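Local coordinates for protein SusD homolog (Bacteroides thetaiotaomicron VPI-5482, PDB 3IV0) that is of unknown function but, as a SusD-family protein of the outer membrane, probably binds glycans at the cell surface for uptake, at residues 24-29 with 197-202; 107-112 with 121-126. All coordinates share one frame; numbering follows the deposited sequence.

Overall arrangement
Both contacts belong to the helical part of a SusD-type fold, and together they illustrate how neighbouring packing sites lean on one another through single residues. Interaction 2 joins two helices that follow each other in the chain, 93-108 and 117-142; interaction 1 brings helix 19-39 against the loop leading into helix 202-219, and its long closure spans the residues of interaction 2. Their centres lie 12 Å apart, and helix 117-142 connects them. Glu126 OE1 takes the NE of Arg199 in a salt bridge of 2.7 Å, while Leu26 CD2 packs 3.6 Å from Phe123 CD1. Phe123 thus reaches Ile109 within interaction 2 and packs on Leu26 and Arg199 of interaction 1.

Interaction 1: residues 24-29 with 197-202; sequences AFLLSI and GIRASR
Helix 19-39 passes the irregular loop 197-202 at some distance, with the closest pair of CA atoms, those of Leu27 and Arg199, 9.0 Å apart and no hydrogen bond between the segments. One long side chain spans the gap. Arg199 bends at its second and third torsions (chi2 -75°, chi3 -69°), which folds the chain and carries the guanidinium to the helix. There CD2 of Leu26 lies 3.6 Å from Arg199 NH2, approaching the group obliquely. Leu27 crosses the arginine at about a right angle, and its CD2 touches the aliphatic part at Arg199 CD, 4.0 Å away, and also comes near NH1. Leu26 makes its contact from a buried position and Leu27 from an exposed one. The charge is met outside these segments: Glu126 of helix 117-142 holds NE in a salt bridge and Glu23, one turn before Leu27, pairs with NH2. Two carboxylates on two helices would fix the rotation of the guanidinium and probably compensate its charge in this buried setting. A buried arginine shared between helices 19-39 and 117-142 thus ties the loop before helix 202-219 to the helical framework of the SusD fold.

Interaction 2: residues 107-112 with 121-126; sequences AEIDKV and SRFKAE
Ile109 and Asp110, in the 3-10 part of segment 107-112, meet Phe123 and Lys124 of the next helix, 117-142, making this the turn end of a helical hairpin in the helical part of the SusD fold. From residue 109 to 111 the chain tightens into a 3-10 turn, with Lys111 N bonded to Glu108 O. Ile109 points at the partner helix and divides its two branches. With CG1 opposite the backbone N (chi1 -162°), CD1 reaches forward to Phe123 CB at 3.8 Å and sits at the edge of the phenyl ring, near its plane. The other branch, CG2, lies against the aliphatic chain of Lys124, where CE is 3.5 Å away, a tight fit for two carbons. Asp110 comes next and crosses the lysine at about a right angle. Beyond CG the lysine chain is extended, so its apolar part runs past Ile109 before its ammonium arrives at the carboxylate. At this exposed carboxylate, Lys124 NZ donates to the syn lone pair of Asp110 OD1 at 2.8 Å, completing a salt bridge, and a water links Asp110 OD2 to Lys124 NZ, accepting from NZ at 3.2 Å. Further along, Val112 O and Ile109 O both accept from Arg120 NH1, which braces the turn from the start of the second helix.

Interaction 1: residues 24-29 with 197-202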
loop_
_atom_site.group_PDB
_atom_site.type_symbol
_atom_site.label_atom_id
_atom_site.label_comp_id
_atom_site.label_asym_id
_atom_site.label_seq_id
_atom_site.Cartn_x
_atom_site.Cartn_y
_atom_site.Cartn_z
ATOM N N ALA A 24 -21.780 -10.960 5.277
ATOM C CA ALA A 24 -22.109 -9.601 4.871
ATOM C C ALA A 24 -21.497 -8.585 5.812
ATOM O O ALA A 24 -20.991 -7.534 5.361
ATOM C CB ALA A 24 -23.656 -9.410 4.735
ATOM N N PHE A 25 -21.523 -8.868 7.102
ATOM C CA PHE A 25 -20.920 -7.973 8.059
ATOM C C PHE A 25 -19.403 -7.894 7.830
ATOM O O PHE A 25 -18.848 -6.805 7.805
ATOM C CB PHE A 25 -21.260 -8.391 9.480
ATOM C CG PHE A 25 -20.914 -7.359 10.503
ATOM C CD1 PHE A 25 -19.646 -7.294 11.016
ATOM C CD2 PHE A 25 -21.836 -6.410 10.908
ATOM C CE1 PHE A 25 -19.317 -6.352 11.933
ATOM C CE2 PHE A 25 -21.502 -5.458 11.852
ATOM C CZ PHE A 25 -20.222 -5.420 12.349
ATOM N N LEU A 26 -18.753 -9.035 7.648
ATOM C CA LEU A 26 -17.324 -9.049 7.305
ATOM C C LEU A 26 -17.064 -8.230 6.049
ATOM O O LEU A 26 -16.134 -7.410 6.007
ATOM C CB LEU A 26 -16.854 -10.474 7.179
ATOM C CG LEU A 26 -15.421 -10.649 6.661
ATOM C CD1 LEU A 26 -14.440 -10.022 7.664
ATOM C CD2 LEU A 26 -15.112 -12.121 6.404
ATOM N N LEU A 27 -17.888 -8.374 5.025
ATOM C CA LEU A 27 -17.635 -7.650 3.827
ATOM C C LEU A 27 -17.791 -6.132 4.019
ATOM O O LEU A 27 -17.175 -5.377 3.295
ATOM C CB LEU A 27 -18.499 -8.171 2.672
ATOM C CG LEU A 27 -18.025 -9.495 2.086
ATOM C CD1 LEU A 27 -19.128 -10.026 1.172
ATOM C CD2 LEU A 27 -16.749 -9.342 1.297
ATOM N N SER A 28 -18.586 -5.688 4.994
ATOM C CA SER A 28 -18.718 -4.275 5.277
ATOM C C SER A 28 -17.400 -3.723 5.861
ATOM O O SER A 28 -17.159 -2.533 5.765
ATOM C CB SER A 28 -19.897 -4.010 6.234
ATOM O OG SER A 28 -19.592 -4.296 7.584
ATOM N N ILE A 29 -16.582 -4.591 6.470
ATOM C CA ILE A 29 -15.257 -4.178 6.988
ATOM C C ILE A 29 -14.363 -3.898 5.793
ATOM O O ILE A 29 -13.727 -2.841 5.735
ATOM C CB ILE A 29 -14.670 -5.235 7.936
ATOM C CG1 ILE A 29 -15.547 -5.433 9.193
ATOM C CG2 ILE A 29 -13.196 -4.859 8.306
ATOM C CD1 ILE A 29 -15.224 -6.697 10.006
ATOM N N GLY A 197 -7.618 -12.655 -4.389
ATOM C CA GLY A 197 -6.897 -11.371 -4.228
ATOM C C GLY A 197 -7.545 -10.378 -3.285
ATOM O O GLY A 197 -6.862 -9.618 -2.617
ATOM N N ILE A 198 -8.865 -10.429 -3.173
ATOM C CA ILE A 198 -9.664 -9.449 -2.496
ATOM C C ILE A 198 -10.243 -9.892 -1.154
ATOM O O ILE A 198 -10.859 -9.087 -0.452
ATOM C CB ILE A 198 -10.773 -8.908 -3.420
ATOM C CG1 ILE A 198 -11.731 -10.021 -3.873
ATOM C CG2 ILE A 198 -10.152 -8.192 -4.650
ATOM C CD1 ILE A 198 -12.954 -9.435 -4.635
ATOM N N ARG A 199 -10.036 -11.156 -0.799
ATOM C CA ARG A 199 -10.281 -11.649 0.543
ATOM C C ARG A 199 -8.938 -12.101 1.090
ATOM O O ARG A 199 -8.124 -12.683 0.371
ATOM C CB ARG A 199 -11.277 -12.829 0.491
ATOM C CG ARG A 199 -12.675 -12.425 0.013
ATOM C CD ARG A 199 -13.488 -11.666 1.055
ATOM N NE ARG A 199 -13.897 -12.493 2.182
ATOM C CZ ARG A 199 -14.983 -13.262 2.208
ATOM N NH1 ARG A 199 -15.832 -13.298 1.199
ATOM N NH2 ARG A 199 -15.193 -13.990 3.291
ATOM N N ALA A 200 -8.675 -11.790 2.347
ATOM C CA ALA A 200 -7.386 -12.112 2.925
ATOM C C ALA A 200 -7.028 -13.591 2.782
ATOM O O ALA A 200 -7.840 -14.467 3.106
ATOM C CB ALA A 200 -7.369 -11.726 4.433
ATOM N N SER A 201 -5.802 -13.864 2.340
ATOM C CA SER A 201 -5.229 -15.193 2.261
ATOM C C SER A 201 -4.029 -15.267 3.203
ATOM O O SER A 201 -3.632 -14.269 3.826
ATOM C CB SER A 201 -4.748 -15.479 0.850
ATOM O OG SER A 201 -3.568 -14.705 0.555
ATOM N N ARG A 202 -3.407 -16.438 3.269
ATOM C CA ARG A 202 -2.181 -16.598 4.044
ATOM C C ARG A 202 -1.115 -15.617 3.551
ATOM O O ARG A 202 -0.360 -15.042 4.325
ATOM C CB ARG A 202 -1.694 -18.056 3.974
ATOM C CG ARG A 202 -0.556 -18.399 4.956
ATOM C CD ARG A 202 -0.195 -19.897 4.849
ATOM N NE ARG A 202 0.824 -20.331 5.825
ATOM C CZ ARG A 202 0.563 -20.632 7.086
ATOM N NH1 ARG A 202 -0.643 -20.483 7.581
ATOM N NH2 ARG A 202 1.543 -21.031 7.883
#

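Interaction 2: residues 107-112 with 121-126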
loop_
_atom_site.group_PDB
_atom_site.type_symbol
_atom_site.label_atom_id
_atom_site.label_comp_id
_atom_site.label_asym_id
_atom_site.label_seq_id
_atom_site.Cartn_x
_atom_site.Cartn_y
_atom_site.Cartn_z
ATOM N N ALA A 107 -16.151 -10.021 18.718
ATOM C CA ALA A 107 -16.874 -10.133 19.997
ATOM C C ALA A 107 -18.183 -10.890 19.859
ATOM O O ALA A 107 -18.686 -11.443 20.881
ATOM C CB ALA A 107 -17.142 -8.741 20.533
ATOM N N GLU A 108 -18.801 -10.895 18.680
ATOM C CA GLU A 108 -20.178 -11.389 18.542
ATOM C C GLU A 108 -20.331 -12.650 17.714
ATOM O O GLU A 108 -21.347 -13.340 17.848
ATOM C CB GLU A 108 -21.070 -10.309 17.949
ATOM C CG GLU A 108 -21.146 -8.986 18.687
ATOM C CD GLU A 108 -21.720 -9.107 20.086
ATOM O OE1 GLU A 108 -22.433 -10.091 20.348
ATOM O OE2 GLU A 108 -21.418 -8.246 20.926
ATOM N N ILE A 109 -19.401 -12.958 16.823
ATOM C CA ILE A 109 -19.613 -14.034 15.851
ATOM C C ILE A 109 -19.807 -15.442 16.493
ATOM O O ILE A 109 -20.464 -16.296 15.896
ATOM C CB ILE A 109 -18.486 -14.079 14.751
ATOM C CG1 ILE A 109 -18.968 -14.899 13.545
ATOM C CG2 ILE A 109 -17.140 -14.600 15.315
ATOM C CD1 ILE A 109 -18.078 -14.669 12.303
ATOM N N ASP A 110 -19.245 -15.669 17.673
ATOM C CA ASP A 110 -19.428 -16.964 18.367
ATOM C C ASP A 110 -20.887 -17.194 18.742
ATOM O O ASP A 110 -21.286 -18.344 18.988
ATOM C CB ASP A 110 -18.573 -17.041 19.642
ATOM C CG ASP A 110 -17.110 -17.260 19.363
ATOM O OD1 ASP A 110 -16.804 -17.772 18.287
ATOM O OD2 ASP A 110 -16.261 -16.934 20.238
ATOM N N LYS A 111 -21.678 -16.133 18.760
ATOM C CA LYS A 111 -23.119 -16.248 19.035
ATOM C C LYS A 111 -23.959 -16.779 17.887
ATOM O O LYS A 111 -25.097 -17.208 18.102
ATOM C CB LYS A 111 -23.663 -14.908 19.509
ATOM C CG LYS A 111 -23.036 -14.464 20.810
ATOM C CD LYS A 111 -23.562 -13.105 21.230
ATOM C CE LYS A 111 -22.861 -12.588 22.493
ATOM N NZ LYS A 111 -23.226 -11.171 22.768
ATOM N N VAL A 112 -23.449 -16.759 16.666
ATOM C CA VAL A 112 -24.201 -17.233 15.502
ATOM C C VAL A 112 -24.472 -18.742 15.616
ATOM O O VAL A 112 -23.553 -19.569 15.686
ATOM C CB VAL A 112 -23.448 -16.961 14.201
ATOM C CG1 VAL A 112 -24.247 -17.506 13.036
ATOM C CG2 VAL A 112 -23.221 -15.463 14.037
ATOM N N SER A 121 -14.071 -19.559 11.849
ATOM C CA SER A 121 -12.654 -19.318 12.073
ATOM C C SER A 121 -12.073 -18.438 10.973
ATOM O O SER A 121 -11.257 -17.546 11.261
ATOM C CB SER A 121 -11.860 -20.609 12.118
ATOM O OG SER A 121 -12.279 -21.397 13.232
ATOM N N ARG A 122 -12.468 -18.659 9.734
ATOM C CA ARG A 122 -11.969 -17.851 8.628
ATOM C C ARG A 122 -12.404 -16.406 8.774
ATOM O O ARG A 122 -11.583 -15.496 8.581
ATOM C CB ARG A 122 -12.476 -18.422 7.312
ATOM C CG ARG A 122 -12.025 -17.615 6.095
ATOM C CD ARG A 122 -12.362 -18.278 4.796
ATOM N NE ARG A 122 -11.701 -19.555 4.741
ATOM C CZ ARG A 122 -11.919 -20.499 3.849
ATOM N NH1 ARG A 122 -12.804 -20.304 2.883
ATOM N NH2 ARG A 122 -11.252 -21.644 3.941
ATOM N N PHE A 123 -13.649 -16.134 9.113
ATOM C CA PHE A 123 -14.138 -14.770 9.193
ATOM C C PHE A 123 -13.438 -14.042 10.332
ATOM O O PHE A 123 -13.152 -12.843 10.244
ATOM C CB PHE A 123 -15.668 -14.734 9.331
ATOM C CG PHE A 123 -16.430 -15.316 8.144
ATOM C CD1 PHE A 123 -15.819 -15.626 6.953
ATOM C CD2 PHE A 123 -17.809 -15.499 8.249
ATOM C CE1 PHE A 123 -16.558 -16.151 5.892
ATOM C CE2 PHE A 123 -18.548 -16.028 7.190
ATOM C CZ PHE A 123 -17.940 -16.350 6.033
ATOM N N LYS A 124 -13.166 -14.753 11.419
ATOM C CA LYS A 124 -12.420 -14.164 12.510
ATOM C C LYS A 124 -11.033 -13.805 11.999
ATOM O O LYS A 124 -10.529 -12.706 12.294
ATOM C CB LYS A 124 -12.300 -15.122 13.692
ATOM C CG LYS A 124 -13.587 -15.317 14.490
ATOM C CD LYS A 124 -13.331 -16.345 15.622
ATOM C CE LYS A 124 -14.545 -16.638 16.445
ATOM N NZ LYS A 124 -14.231 -17.842 17.306
ATOM N N ALA A 125 -10.362 -14.725 11.310
ATOM C CA ALA A 125 -9.006 -14.465 10.786
ATOM C C ALA A 125 -9.000 -13.274 9.841
ATOM O O ALA A 125 -8.091 -12.408 9.919
ATOM C CB ALA A 125 -8.473 -15.674 10.085
ATOM N N GLU A 126 -9.988 -13.177 8.965
ATOM C CA GLU A 126 -10.086 -12.051 8.077
ATOM C C GLU A 126 -10.321 -10.741 8.795
ATOM O O GLU A 126 -9.722 -9.701 8.446
ATOM C CB GLU A 126 -11.212 -12.277 7.057
ATOM C CG GLU A 126 -10.971 -13.370 6.080
ATOM C CD GLU A 126 -12.053 -13.423 5.048
ATOM O OE1 GLU A 126 -12.192 -12.455 4.290
ATOM O OE2 GLU A 126 -12.810 -14.411 4.991
HETATM O O HOH W 1 -13.879 -16.081 19.943
#